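Local coordinates for protein cleavage and polyadenylation specificity factor 100 KD subunit (Methanosarcina mazei, PDB 2XR1) that probably terminates transcription as a zinc-dependent nuclease, cleaving nascent RNA endonucleolytically at the RNA exit channel of RNA polymerase and degrading the released transcript in the 5'-3' direction, at residues B[33-38]-B[315-320]; B[202-207]-B[341-346]; B[429-434]-B[438-443]. All coordinates share one frame; numbering follows the deposited sequence.

Contact 1 of 3, residues B[33-38]-B[315-320]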
ATOM      1  N   GLU B  33     -30.295   7.760  -5.756  1.00 43.00           N
ATOM      2  CA  GLU B  33     -30.321   6.300  -5.870  1.00 45.46           C
ATOM      3  C   GLU B  33     -29.151   5.863  -6.708  1.00 46.43           C
ATOM      4  O   GLU B  33     -29.111   6.082  -7.913  1.00 46.89           O
ATOM      5  CB  GLU B  33     -31.641   5.791  -6.437  1.00 46.84           C
ATOM      6  CG  GLU B  33     -32.826   6.135  -5.547  1.00 48.97           C
ATOM      7  CD  GLU B  33     -34.191   5.680  -6.093  1.00 54.02           C
ATOM      8  OE1 GLU B  33     -34.232   5.001  -7.158  1.00 57.19           O
ATOM      9  OE2 GLU B  33     -35.225   6.014  -5.442  1.00 54.33           O
ATOM     10  N   GLY B  34     -28.169   5.270  -6.047  1.00 47.53           N
ATOM     11  CA  GLY B  34     -26.891   5.025  -6.677  1.00 49.63           C
ATOM     12  C   GLY B  34     -26.339   6.342  -7.198  1.00 48.60           C
ATOM     13  O   GLY B  34     -26.505   7.401  -6.562  1.00 44.97           O
ATOM     14  N   PRO B  35     -25.713   6.297  -8.387  1.00 52.36           N
ATOM     15  CA  PRO B  35     -25.125   7.483  -8.970  1.00 53.55           C
ATOM     16  C   PRO B  35     -26.111   8.619  -9.241  1.00 51.87           C
ATOM     17  O   PRO B  35     -25.674   9.744  -9.300  1.00 52.93           O
ATOM     18  CB  PRO B  35     -24.546   6.963 -10.265  1.00 58.69           C
ATOM     19  CG  PRO B  35     -24.290   5.579 -10.001  1.00 60.81           C
ATOM     20  CD  PRO B  35     -25.445   5.123  -9.222  1.00 56.94           C
ATOM     21  N   GLN B  36     -27.412   8.332  -9.363  1.00 50.60           N
ATOM     22  CA  GLN B  36     -28.392   9.292  -9.877  1.00 49.78           C
ATOM     23  C   GLN B  36     -29.157  10.069  -8.813  1.00 46.08           C
ATOM     24  O   GLN B  36     -29.447   9.569  -7.736  1.00 44.68           O
ATOM     25  CB  GLN B  36     -29.457   8.562 -10.713  1.00 51.49           C
ATOM     26  CG  GLN B  36     -28.958   7.814 -11.903  1.00 58.92           C
ATOM     27  CD  GLN B  36     -30.084   7.280 -12.745  1.00 63.16           C
ATOM     28  OE1 GLN B  36     -30.251   7.676 -13.888  1.00 69.70           O
ATOM     29  NE2 GLN B  36     -30.865   6.378 -12.181  1.00 62.80           N
ATOM     30  N   LEU B  37     -29.552  11.280  -9.166  1.00 46.09           N
ATOM     31  CA  LEU B  37     -30.579  12.001  -8.432  1.00 43.65           C
ATOM     32  C   LEU B  37     -31.858  11.606  -9.090  1.00 42.53           C
ATOM     33  O   LEU B  37     -31.950  11.678 -10.311  1.00 43.60           O
ATOM     34  CB  LEU B  37     -30.380  13.489  -8.586  1.00 44.94           C
ATOM     35  CG  LEU B  37     -31.425  14.342  -7.880  1.00 45.34           C
ATOM     36  CD1 LEU B  37     -31.589  13.919  -6.429  1.00 44.60           C
ATOM     37  CD2 LEU B  37     -31.039  15.833  -8.009  1.00 48.68           C
ATOM     38  N   VAL B  38     -32.837  11.162  -8.313  1.00 41.28           N
ATOM     39  CA  VAL B  38     -34.071  10.648  -8.872  1.00 41.76           C
ATOM     40  C   VAL B  38     -35.250  11.451  -8.372  1.00 40.92           C
ATOM     41  O   VAL B  38     -35.409  11.591  -7.175  1.00 41.13           O
ATOM     42  CB  VAL B  38     -34.273   9.204  -8.499  1.00 43.40           C
ATOM     43  CG1 VAL B  38     -35.689   8.782  -8.790  1.00 45.51           C
ATOM     44  CG2 VAL B  38     -33.322   8.346  -9.294  1.00 45.63           C
ATOM     45  N   GLU B 315     -21.367   7.712 -20.196  1.00 33.34           N
ATOM     46  CA  GLU B 315     -22.306   8.208 -19.226  1.00 34.39           C
ATOM     47  C   GLU B 315     -21.451   8.509 -17.993  1.00 33.09           C
ATOM     48  O   GLU B 315     -20.970   7.575 -17.340  1.00 30.36           O
ATOM     49  CB  GLU B 315     -23.330   7.116 -18.984  1.00 35.27           C
ATOM     50  CG  GLU B 315     -24.437   7.391 -18.006  1.00 40.38           C
ATOM     51  CD  GLU B 315     -25.571   6.345 -18.137  1.00 46.77           C
ATOM     52  OE1 GLU B 315     -25.378   5.153 -17.750  1.00 47.24           O
ATOM     53  OE2 GLU B 315     -26.652   6.718 -18.657  1.00 50.87           O
ATOM     54  N   VAL B 316     -21.228   9.813 -17.742  1.00 33.42           N
ATOM     55  CA  VAL B 316     -20.383  10.301 -16.669  1.00 32.89           C
ATOM     56  C   VAL B 316     -21.098  10.179 -15.349  1.00 33.35           C
ATOM     57  O   VAL B 316     -22.154  10.746 -15.180  1.00 35.01           O
ATOM     58  CB  VAL B 316     -20.016  11.806 -16.842  1.00 34.32           C
ATOM     59  CG1 VAL B 316     -19.064  12.234 -15.757  1.00 33.00           C
ATOM     60  CG2 VAL B 316     -19.418  12.056 -18.213  1.00 34.08           C
ATOM     61  N   THR B 317     -20.473   9.505 -14.395  1.00 31.79           N
ATOM     62  CA  THR B 317     -21.175   8.982 -13.235  1.00 32.07           C
ATOM     63  C   THR B 317     -20.374   9.266 -11.971  1.00 31.71           C
ATOM     64  O   THR B 317     -19.240   8.812 -11.841  1.00 28.20           O
ATOM     65  CB  THR B 317     -21.343   7.457 -13.430  1.00 31.33           C
ATOM     66  OG1 THR B 317     -22.007   7.236 -14.676  1.00 32.07           O
ATOM     67  CG2 THR B 317     -22.139   6.792 -12.327  1.00 30.46           C
ATOM     68  N   ASP B 318     -20.950  10.080 -11.080  1.00 33.78           N
ATOM     69  CA  ASP B 318     -20.363  10.303  -9.765  1.00 34.80           C
ATOM     70  C   ASP B 318     -20.430   8.966  -9.012  1.00 33.72           C
ATOM     71  O   ASP B 318     -21.518   8.490  -8.729  1.00 34.82           O
ATOM     72  CB  ASP B 318     -21.125  11.363  -8.964  1.00 37.50           C
ATOM     73  CG  ASP B 318     -21.257  12.694  -9.701  1.00 41.79           C
ATOM     74  OD1 ASP B 318     -20.219  13.183 -10.180  1.00 45.51           O
ATOM     75  OD2 ASP B 318     -22.384  13.285  -9.776  1.00 46.07           O
ATOM     76  N   ILE B 319     -19.276   8.352  -8.734  1.00 31.52           N
ATOM     77  CA  ILE B 319     -19.229   7.148  -7.924  1.00 30.78           C
ATOM     78  C   ILE B 319     -18.703   7.378  -6.500  1.00 31.56           C
ATOM     79  O   ILE B 319     -18.685   6.460  -5.690  1.00 30.70           O
ATOM     80  CB  ILE B 319     -18.436   6.021  -8.591  1.00 28.63           C
ATOM     81  CG1 ILE B 319     -16.983   6.440  -8.849  1.00 28.22           C
ATOM     82  CG2 ILE B 319     -19.191   5.592  -9.830  1.00 26.79           C
ATOM     83  CD1 ILE B 319     -16.110   5.328  -9.453  1.00 23.36           C
ATOM     84  N   ALA B 320     -18.284   8.610  -6.222  1.00 32.37           N
ATOM     85  CA  ALA B 320     -17.709   8.979  -4.952  1.00 32.88           C
ATOM     86  C   ALA B 320     -17.658  10.497  -4.853  1.00 34.29           C
ATOM     87  O   ALA B 320     -17.879  11.208  -5.816  1.00 33.71           O
ATOM     88  CB  ALA B 320     -16.329   8.370  -4.794  1.00 31.03           C
TER
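Pro-35 sets its ring against the methyl branch of Thr-317, the two side chains lying at a slant to one another. CB and CG of the ring both face CG2, but the modelled approach is too close for two carbons, so it establishes which groups meet and not how tightly. The same CB also lies 3.7 Å from the backbone oxygen of Asp-318, so the ring rests against the strand at Thr-317 and Asp-318. In backbone terms, Pro-35 CA is 5.6 Å from Asp-318 CA, the closest CA pair of the two segments. The proline is presented by a type II' turn from Glu-33 to Gln-36, closed by Glu-33 N to Gln-36 O at 2.8 Å and Gln-36 N to Glu-33 O at 3.2 Å. This is the tight hairpin between strands 30-33 and 36-41 of the first KH domain, and its tip meets the outermost strand, 317-320, of a metallo-beta-lactamase sheet. Tyr-267 of strand 266-268, in the other sheet of that domain, also packs on Pro-35. Thr-317 divides its branches between two tasks. With OG1 beside the backbone N (chi1 -56°), CG2 lies anti to that nitrogen and takes the proline, while OG1 donates to Glu-315 O at 2.9 Å from well above the carbonyl plane, 56° out of it.

Contact 2 of 3, residues B[202-207]-B[341-346]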
ATOM      1  N   LEU B 202      -7.602   2.038  -6.664  1.00 26.91           N
ATOM      2  CA  LEU B 202      -7.366   3.454  -6.930  1.00 26.59           C
ATOM      3  C   LEU B 202      -7.844   4.166  -5.696  1.00 27.33           C
ATOM      4  O   LEU B 202      -8.928   3.906  -5.240  1.00 27.60           O
ATOM      5  CB  LEU B 202      -8.168   3.905  -8.141  1.00 25.69           C
ATOM      6  CG  LEU B 202      -8.344   5.384  -8.452  1.00 27.64           C
ATOM      7  CD1 LEU B 202      -7.031   6.105  -8.760  1.00 27.64           C
ATOM      8  CD2 LEU B 202      -9.338   5.451  -9.636  1.00 25.90           C
ATOM      9  N   SER B 203      -7.035   5.049  -5.129  1.00 27.67           N
ATOM     10  CA  SER B 203      -7.405   5.626  -3.871  1.00 28.99           C
ATOM     11  C   SER B 203      -7.033   7.089  -3.804  1.00 29.94           C
ATOM     12  O   SER B 203      -6.095   7.554  -4.487  1.00 29.39           O
ATOM     13  CB  SER B 203      -6.832   4.832  -2.684  1.00 30.08           C
ATOM     14  OG  SER B 203      -5.476   5.161  -2.448  1.00 32.92           O
ATOM     15  N   THR B 204      -7.833   7.810  -3.006  1.00 30.55           N
ATOM     16  CA  THR B 204      -7.612   9.212  -2.738  1.00 31.63           C
ATOM     17  C   THR B 204      -7.795   9.326  -1.250  1.00 33.26           C
ATOM     18  O   THR B 204      -8.018   8.340  -0.593  1.00 32.61           O
ATOM     19  CB  THR B 204      -8.618  10.115  -3.503  1.00 31.60           C
ATOM     20  OG1 THR B 204      -9.894  10.158  -2.822  1.00 32.51           O
ATOM     21  CG2 THR B 204      -8.770   9.617  -4.897  1.00 28.24           C
ATOM     22  N   PRO B 205      -7.670  10.530  -0.712  1.00 35.17           N
ATOM     23  CA  PRO B 205      -7.906  10.643   0.719  1.00 37.49           C
ATOM     24  C   PRO B 205      -9.341  10.349   1.133  1.00 38.33           C
ATOM     25  O   PRO B 205      -9.583   9.990   2.299  1.00 39.78           O
ATOM     26  CB  PRO B 205      -7.528  12.102   1.035  1.00 39.38           C
ATOM     27  CG  PRO B 205      -6.592  12.511  -0.045  1.00 38.27           C
ATOM     28  CD  PRO B 205      -6.919  11.669  -1.266  1.00 35.41           C
ATOM     29  N   GLU B 206     -10.286  10.503   0.201  1.00 38.31           N
ATOM     30  CA  GLU B 206     -11.716  10.312   0.510  1.00 39.92           C
ATOM     31  C   GLU B 206     -12.212   8.962   0.002  1.00 38.24           C
ATOM     32  O   GLU B 206     -13.279   8.522   0.372  1.00 39.16           O
ATOM     33  CB  GLU B 206     -12.581  11.377  -0.172  1.00 40.86           C
ATOM     34  CG  GLU B 206     -12.067  12.826  -0.114  1.00 45.63           C
ATOM     35  CD  GLU B 206     -12.340  13.542   1.211  1.00 53.03           C
ATOM     36  OE1 GLU B 206     -13.116  13.013   2.054  1.00 57.17           O
ATOM     37  OE2 GLU B 206     -11.782  14.662   1.400  1.00 58.69           O
ATOM     38  N   SER B 207     -11.477   8.304  -0.873  1.00 36.03           N
ATOM     39  CA  SER B 207     -12.100   7.264  -1.619  1.00 34.89           C
ATOM     40  C   SER B 207     -11.173   6.145  -2.014  1.00 33.41           C
ATOM     41  O   SER B 207      -9.981   6.343  -2.236  1.00 32.59           O
ATOM     42  CB  SER B 207     -12.744   7.879  -2.858  1.00 33.95           C
ATOM     43  OG  SER B 207     -13.624   8.886  -2.409  1.00 37.22           O
ATOM     44  N   PHE B 341     -11.401   7.725 -15.042  1.00 23.01           N
ATOM     45  CA  PHE B 341     -11.693   8.282 -13.731  1.00 24.02           C
ATOM     46  C   PHE B 341     -11.201   9.700 -13.623  1.00 25.42           C
ATOM     47  O   PHE B 341      -9.990   9.961 -13.755  1.00 25.57           O
ATOM     48  CB  PHE B 341     -10.987   7.496 -12.659  1.00 23.14           C
ATOM     49  CG  PHE B 341     -11.470   6.104 -12.520  1.00 23.46           C
ATOM     50  CD1 PHE B 341     -12.516   5.807 -11.678  1.00 24.47           C
ATOM     51  CD2 PHE B 341     -10.875   5.077 -13.208  1.00 23.23           C
ATOM     52  CE1 PHE B 341     -12.921   4.539 -11.505  1.00 23.63           C
ATOM     53  CE2 PHE B 341     -11.311   3.778 -13.046  1.00 22.00           C
ATOM     54  CZ  PHE B 341     -12.331   3.528 -12.206  1.00 23.14           C
ATOM     55  N   HIS B 342     -12.140  10.591 -13.350  1.00 26.72           N
ATOM     56  CA  HIS B 342     -11.908  12.033 -13.281  1.00 29.02           C
ATOM     57  C   HIS B 342     -11.938  12.325 -11.812  1.00 29.57           C
ATOM     58  O   HIS B 342     -12.971  12.121 -11.174  1.00 30.21           O
ATOM     59  CB  HIS B 342     -13.043  12.764 -14.034  1.00 30.15           C
ATOM     60  CG  HIS B 342     -12.978  14.256 -13.988  1.00 34.53           C
ATOM     61  ND1 HIS B 342     -11.831  14.966 -14.250  1.00 39.90           N
ATOM     62  CD2 HIS B 342     -13.942  15.183 -13.769  1.00 38.22           C
ATOM     63  CE1 HIS B 342     -12.077  16.260 -14.136  1.00 40.39           C
ATOM     64  NE2 HIS B 342     -13.355  16.418 -13.848  1.00 37.35           N
ATOM     65  N   ILE B 343     -10.794  12.730 -11.260  1.00 29.55           N
ATOM     66  CA  ILE B 343     -10.632  12.892  -9.820  1.00 29.41           C
ATOM     67  C   ILE B 343     -10.600  14.332  -9.437  1.00 31.48           C
ATOM     68  O   ILE B 343      -9.804  15.103  -9.940  1.00 30.86           O
ATOM     69  CB  ILE B 343      -9.341  12.202  -9.354  1.00 29.59           C
ATOM     70  CG1 ILE B 343      -9.268  10.795 -10.000  1.00 27.28           C
ATOM     71  CG2 ILE B 343      -9.218  12.229  -7.789  1.00 27.10           C
ATOM     72  CD1 ILE B 343      -8.691   9.786  -9.170  1.00 29.23           C
ATOM     73  N   GLY B 344     -11.486  14.703  -8.526  1.00 34.63           N
ATOM     74  CA  GLY B 344     -11.605  16.092  -8.066  1.00 38.33           C
ATOM     75  C   GLY B 344     -12.228  17.016  -9.090  1.00 40.29           C
ATOM     76  O   GLY B 344     -12.934  16.571  -9.968  1.00 39.19           O
ATOM     77  N   ASP B 345     -11.984  18.312  -8.953  1.00 44.27           N
ATOM     78  CA  ASP B 345     -12.324  19.279  -9.992  1.00 46.93           C
ATOM     79  C   ASP B 345     -11.044  19.394 -10.822  1.00 45.85           C
ATOM     80  O   ASP B 345     -10.231  20.304 -10.625  1.00 48.11           O
ATOM     81  CB  ASP B 345     -12.774  20.655  -9.409  1.00 50.83           C
ATOM     82  CG  ASP B 345     -14.264  21.031  -9.780  1.00 56.81           C
ATOM     83  OD1 ASP B 345     -15.134  20.100  -9.842  1.00 59.02           O
ATOM     84  OD2 ASP B 345     -14.560  22.258  -9.991  1.00 59.82           O
ATOM     85  N   GLY B 346     -10.839  18.431 -11.703  1.00 42.81           N
ATOM     86  CA  GLY B 346      -9.657  18.423 -12.553  1.00 42.13           C
ATOM     87  C   GLY B 346      -8.317  18.201 -11.864  1.00 41.53           C
ATOM     88  O   GLY B 346      -7.298  18.693 -12.325  1.00 42.52           O
TER
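Leu-202 begins the contact by laying one methyl over a face of the Phe-341 ring. Its CD2 is 3.8 Å from the ring centroid and 17° off the ring normal, a CH-pi contact, but it sits off-centre: CG of Phe-341 is closest at 3.6 Å, whereas CE1 is 4.1 Å away. The leucine and phenylalanine side chains run past each other in opposite directions. Leu-202 carries CG anti to its backbone N (chi1 167°), and its other methyl, CD1, meets CD1 of Ile-343 end-on at 4.1 Å. One branched residue thus bridges two positions of the facing strand. Two residues on, Thr-204 repeats the approach with its methyl: CG2 reaches CG2 of Ile-343 at 3.9 Å, again tip to tip. The hydroxyl of Thr-204 serves the polar side. OG1 accepts the N-H of Glu-206 at 3.1 Å, forming an ST turn, and is also hydrogen-bonded to Asp-322 OD2. Thr-204 N gives a 2.7 Å bond to Ser-207 O where the chain reverses into strand 208-211. Ser-207 OG then binds the other oxygen of the Asp-322 carboxylate, tying this reversal to the loop that leads into strand 323-329. Leu-202 CA and Phe-341 CA are 9.4 Å apart, and their strands, 199-203 and 337-343, belong to different sheets. These meet through apolar side chains, without backbone pairing, as between the two central sheets of the alpha-beta-beta-alpha sandwich of the metallo-beta-lactamase fold.

Contact 3 of 3, residues B[429-434]-B[438-443]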
ATOM      1  N   ILE B 429     -18.451 -16.406 -36.472  1.00 40.06           N
ATOM      2  CA  ILE B 429     -18.753 -15.523 -37.600  1.00 41.40           C
ATOM      3  C   ILE B 429     -17.937 -15.904 -38.811  1.00 42.16           C
ATOM      4  O   ILE B 429     -18.429 -15.844 -39.928  1.00 44.35           O
ATOM      5  CB  ILE B 429     -18.501 -14.043 -37.278  1.00 40.87           C
ATOM      6  CG1 ILE B 429     -19.621 -13.531 -36.383  1.00 41.06           C
ATOM      7  CG2 ILE B 429     -18.483 -13.196 -38.570  1.00 41.60           C
ATOM      8  CD1 ILE B 429     -19.246 -12.266 -35.680  1.00 40.85           C
ATOM      9  N   VAL B 430     -16.701 -16.313 -38.587  1.00 41.23           N
ATOM     10  CA  VAL B 430     -15.857 -16.760 -39.667  1.00 41.87           C
ATOM     11  C   VAL B 430     -16.386 -18.068 -40.264  1.00 43.58           C
ATOM     12  O   VAL B 430     -16.476 -18.200 -41.493  1.00 44.60           O
ATOM     13  CB  VAL B 430     -14.387 -16.840 -39.208  1.00 40.49           C
ATOM     14  CG1 VAL B 430     -13.561 -17.657 -40.162  1.00 41.93           C
ATOM     15  CG2 VAL B 430     -13.837 -15.440 -39.104  1.00 39.43           C
ATOM     16  N   LEU B 431     -16.756 -19.013 -39.400  1.00 43.69           N
ATOM     17  CA  LEU B 431     -17.193 -20.341 -39.855  1.00 45.46           C
ATOM     18  C   LEU B 431     -18.492 -20.266 -40.653  1.00 47.51           C
ATOM     19  O   LEU B 431     -18.558 -20.768 -41.764  1.00 49.73           O
ATOM     20  CB  LEU B 431     -17.342 -21.301 -38.680  1.00 44.78           C
ATOM     21  CG  LEU B 431     -16.025 -21.683 -38.004  1.00 43.36           C
ATOM     22  CD1 LEU B 431     -16.280 -22.312 -36.676  1.00 43.59           C
ATOM     23  CD2 LEU B 431     -15.213 -22.628 -38.854  1.00 44.32           C
ATOM     24  N   GLU B 432     -19.514 -19.605 -40.124  1.00 47.58           N
ATOM     25  CA  GLU B 432     -20.782 -19.528 -40.835  1.00 49.85           C
ATOM     26  C   GLU B 432     -20.607 -18.944 -42.238  1.00 50.53           C
ATOM     27  O   GLU B 432     -21.203 -19.432 -43.192  1.00 52.84           O
ATOM     28  CB  GLU B 432     -21.844 -18.751 -40.027  1.00 49.76           C
ATOM     29  CG  GLU B 432     -22.162 -17.271 -40.490  1.00 53.39           C
ATOM     30  CD  GLU B 432     -23.253 -17.174 -41.569  1.00 58.65           C
ATOM     31  OE1 GLU B 432     -24.249 -17.919 -41.495  1.00 63.51           O
ATOM     32  OE2 GLU B 432     -23.137 -16.319 -42.479  1.00 62.04           O
ATOM     33  N   GLU B 433     -19.777 -17.916 -42.357  1.00 49.17           N
ATOM     34  CA  GLU B 433     -19.536 -17.259 -43.631  1.00 50.27           C
ATOM     35  C   GLU B 433     -18.814 -18.210 -44.549  1.00 51.24           C
ATOM     36  O   GLU B 433     -19.139 -18.311 -45.725  1.00 53.61           O
ATOM     37  CB  GLU B 433     -18.681 -16.016 -43.426  1.00 49.37           C
ATOM     38  CG  GLU B 433     -18.521 -15.134 -44.665  1.00 52.25           C
ATOM     39  CD  GLU B 433     -17.942 -13.763 -44.324  1.00 53.07           C
ATOM     40  OE1 GLU B 433     -16.829 -13.710 -43.745  1.00 53.89           O
ATOM     41  OE2 GLU B 433     -18.602 -12.736 -44.611  1.00 55.61           O
ATOM     42  N   SER B 434     -17.838 -18.923 -44.005  1.00 49.54           N
ATOM     43  CA  SER B 434     -17.022 -19.800 -44.803  1.00 50.35           C
ATOM     44  C   SER B 434     -17.868 -20.908 -45.372  1.00 52.14           C
ATOM     45  O   SER B 434     -17.799 -21.176 -46.560  1.00 53.96           O
ATOM     46  CB  SER B 434     -15.889 -20.393 -43.974  1.00 49.03           C
ATOM     47  OG  SER B 434     -15.260 -19.411 -43.195  1.00 47.22           O
ATOM     48  N   GLY B 438     -19.234 -21.700 -49.397  1.00 62.14           N
ATOM     49  CA  GLY B 438     -18.695 -22.975 -49.885  1.00 63.42           C
ATOM     50  C   GLY B 438     -17.170 -23.058 -49.838  1.00 62.07           C
ATOM     51  O   GLY B 438     -16.544 -23.595 -50.748  1.00 64.07           O
ATOM     52  N   LEU B 439     -16.596 -22.540 -48.760  1.00 58.96           N
ATOM     53  CA  LEU B 439     -15.156 -22.387 -48.576  1.00 57.43           C
ATOM     54  C   LEU B 439     -14.651 -23.281 -47.439  1.00 56.27           C
ATOM     55  O   LEU B 439     -13.471 -23.544 -47.344  1.00 56.42           O
ATOM     56  CB  LEU B 439     -14.879 -20.925 -48.250  1.00 55.48           C
ATOM     57  CG  LEU B 439     -13.742 -20.095 -48.834  1.00 54.85           C
ATOM     58  CD1 LEU B 439     -13.674 -20.077 -50.341  1.00 54.15           C
ATOM     59  CD2 LEU B 439     -13.932 -18.662 -48.283  1.00 53.68           C
ATOM     60  N   ILE B 440     -15.538 -23.696 -46.544  1.00 56.42           N
ATOM     61  CA  ILE B 440     -15.353 -24.879 -45.688  1.00 56.61           C
ATOM     62  C   ILE B 440     -16.533 -25.754 -46.091  1.00 58.94           C
ATOM     63  O   ILE B 440     -17.524 -25.220 -46.584  1.00 60.67           O
ATOM     64  CB  ILE B 440     -15.513 -24.551 -44.179  1.00 54.36           C
ATOM     65  CG1 ILE B 440     -14.475 -23.547 -43.705  1.00 52.69           C
ATOM     66  CG2 ILE B 440     -15.407 -25.786 -43.310  1.00 54.54           C
ATOM     67  CD1 ILE B 440     -14.726 -23.082 -42.248  1.00 48.36           C
ATOM     68  N   PRO B 441     -16.450 -27.087 -45.918  1.00 60.28           N
ATOM     69  CA  PRO B 441     -17.612 -27.926 -46.316  1.00 62.28           C
ATOM     70  C   PRO B 441     -18.766 -27.871 -45.321  1.00 61.59           C
ATOM     71  O   PRO B 441     -18.535 -27.686 -44.133  1.00 59.18           O
ATOM     72  CB  PRO B 441     -17.034 -29.344 -46.346  1.00 63.77           C
ATOM     73  CG  PRO B 441     -15.548 -29.155 -46.421  1.00 63.58           C
ATOM     74  CD  PRO B 441     -15.261 -27.906 -45.631  1.00 60.10           C
ATOM     75  N   GLU B 442     -19.999 -28.034 -45.796  1.00 63.60           N
ATOM     76  CA  GLU B 442     -21.155 -27.982 -44.892  1.00 63.63           C
ATOM     77  C   GLU B 442     -21.059 -29.163 -43.919  1.00 63.10           C
ATOM     78  O   GLU B 442     -21.074 -30.327 -44.314  1.00 65.48           O
ATOM     79  CB  GLU B 442     -22.500 -27.949 -45.632  1.00 66.18           C
ATOM     80  CG  GLU B 442     -22.495 -27.097 -46.929  1.00 69.27           C
ATOM     81  CD  GLU B 442     -23.873 -26.563 -47.338  1.00 71.76           C
ATOM     82  OE1 GLU B 442     -24.825 -27.381 -47.462  1.00 72.45           O
ATOM     83  OE2 GLU B 442     -23.980 -25.317 -47.537  1.00 70.92           O
ATOM     84  N   VAL B 443     -20.920 -28.815 -42.644  1.00 60.42           N
ATOM     85  CA  VAL B 443     -20.611 -29.747 -41.570  1.00 59.34           C
ATOM     86  C   VAL B 443     -21.082 -29.058 -40.280  1.00 57.30           C
ATOM     87  O   VAL B 443     -21.144 -27.829 -40.236  1.00 54.97           O
ATOM     88  CB  VAL B 443     -19.080 -30.063 -41.531  1.00 58.24           C
ATOM     89  CG1 VAL B 443     -18.317 -29.108 -40.608  1.00 54.47           C
ATOM     90  CG2 VAL B 443     -18.845 -31.445 -41.094  1.00 59.13           C
TER
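Leu-439 N donates to Ser-434 O at 2.9 Å with an N-H...O angle of 158°, closing the six-residue loop of a Schellman motif at the end of helix 423-436. The donor is tilted 28° from the carbonyl plane. Ile-440 N adds a second, weak bond to the same oxygen at 3.4 Å, so two successive N-H groups of the departing chain converge on one helix carbonyl. Gly-438, with its positive phi, is the C' residue at which the chain turns back over the helix end. The serine side chain is held from the helix side: OG lies beside the backbone N (chi1 -46°) and bonds back to Val-430 O, one turn earlier. That bond is modelled unusually short, and its exact length is doubtful. Gln-401 NE2 of helix 393-409 is a further partner of OG. Outward from the cap, the packing is apolar. Ile-440 extends CD1 over Ser-434 CB at 3.4 Å, with CG1 close behind at 3.5 Å, and the same CD1 meets CD2 of Leu-431 at 3.5 Å, the two side chains crossing. Val-404 of helix 393-409 also lines the isoleucine. Ser-434 O, which Gly-438 N approaches at a poor angle for a bond, is instead satisfied by Leu-439 N, with weak help from Ile-440 N, while the Ile-440 side chain packs beside the bonded oxygen.

In the fold
Contacts 1 and 2 are neighbours, with centres 15 Å apart, and both reach the mixed sheet that contains strands 317-320, 323-329 and 337-343. They touch directly: Ile-319 CD1 packs 3.9 Å from Phe-341 CE1. The KH hairpin therefore lies beside, not within, the packing between the two metallo-beta-lactamase sheets. Along the chain their segments alternate (33-38, 202-207, 315-320, 341-346). Contact 3 follows both in sequence and lies in the beta-CASP region across the chain's centre, its centre 46 Å from that of contact 1 and 50 Å from that of contact 2. Contact 1 thus joins the KH region to the metallo-beta-lactamase region, while contact 3 is local to the beta-CASP region and touches neither of the others.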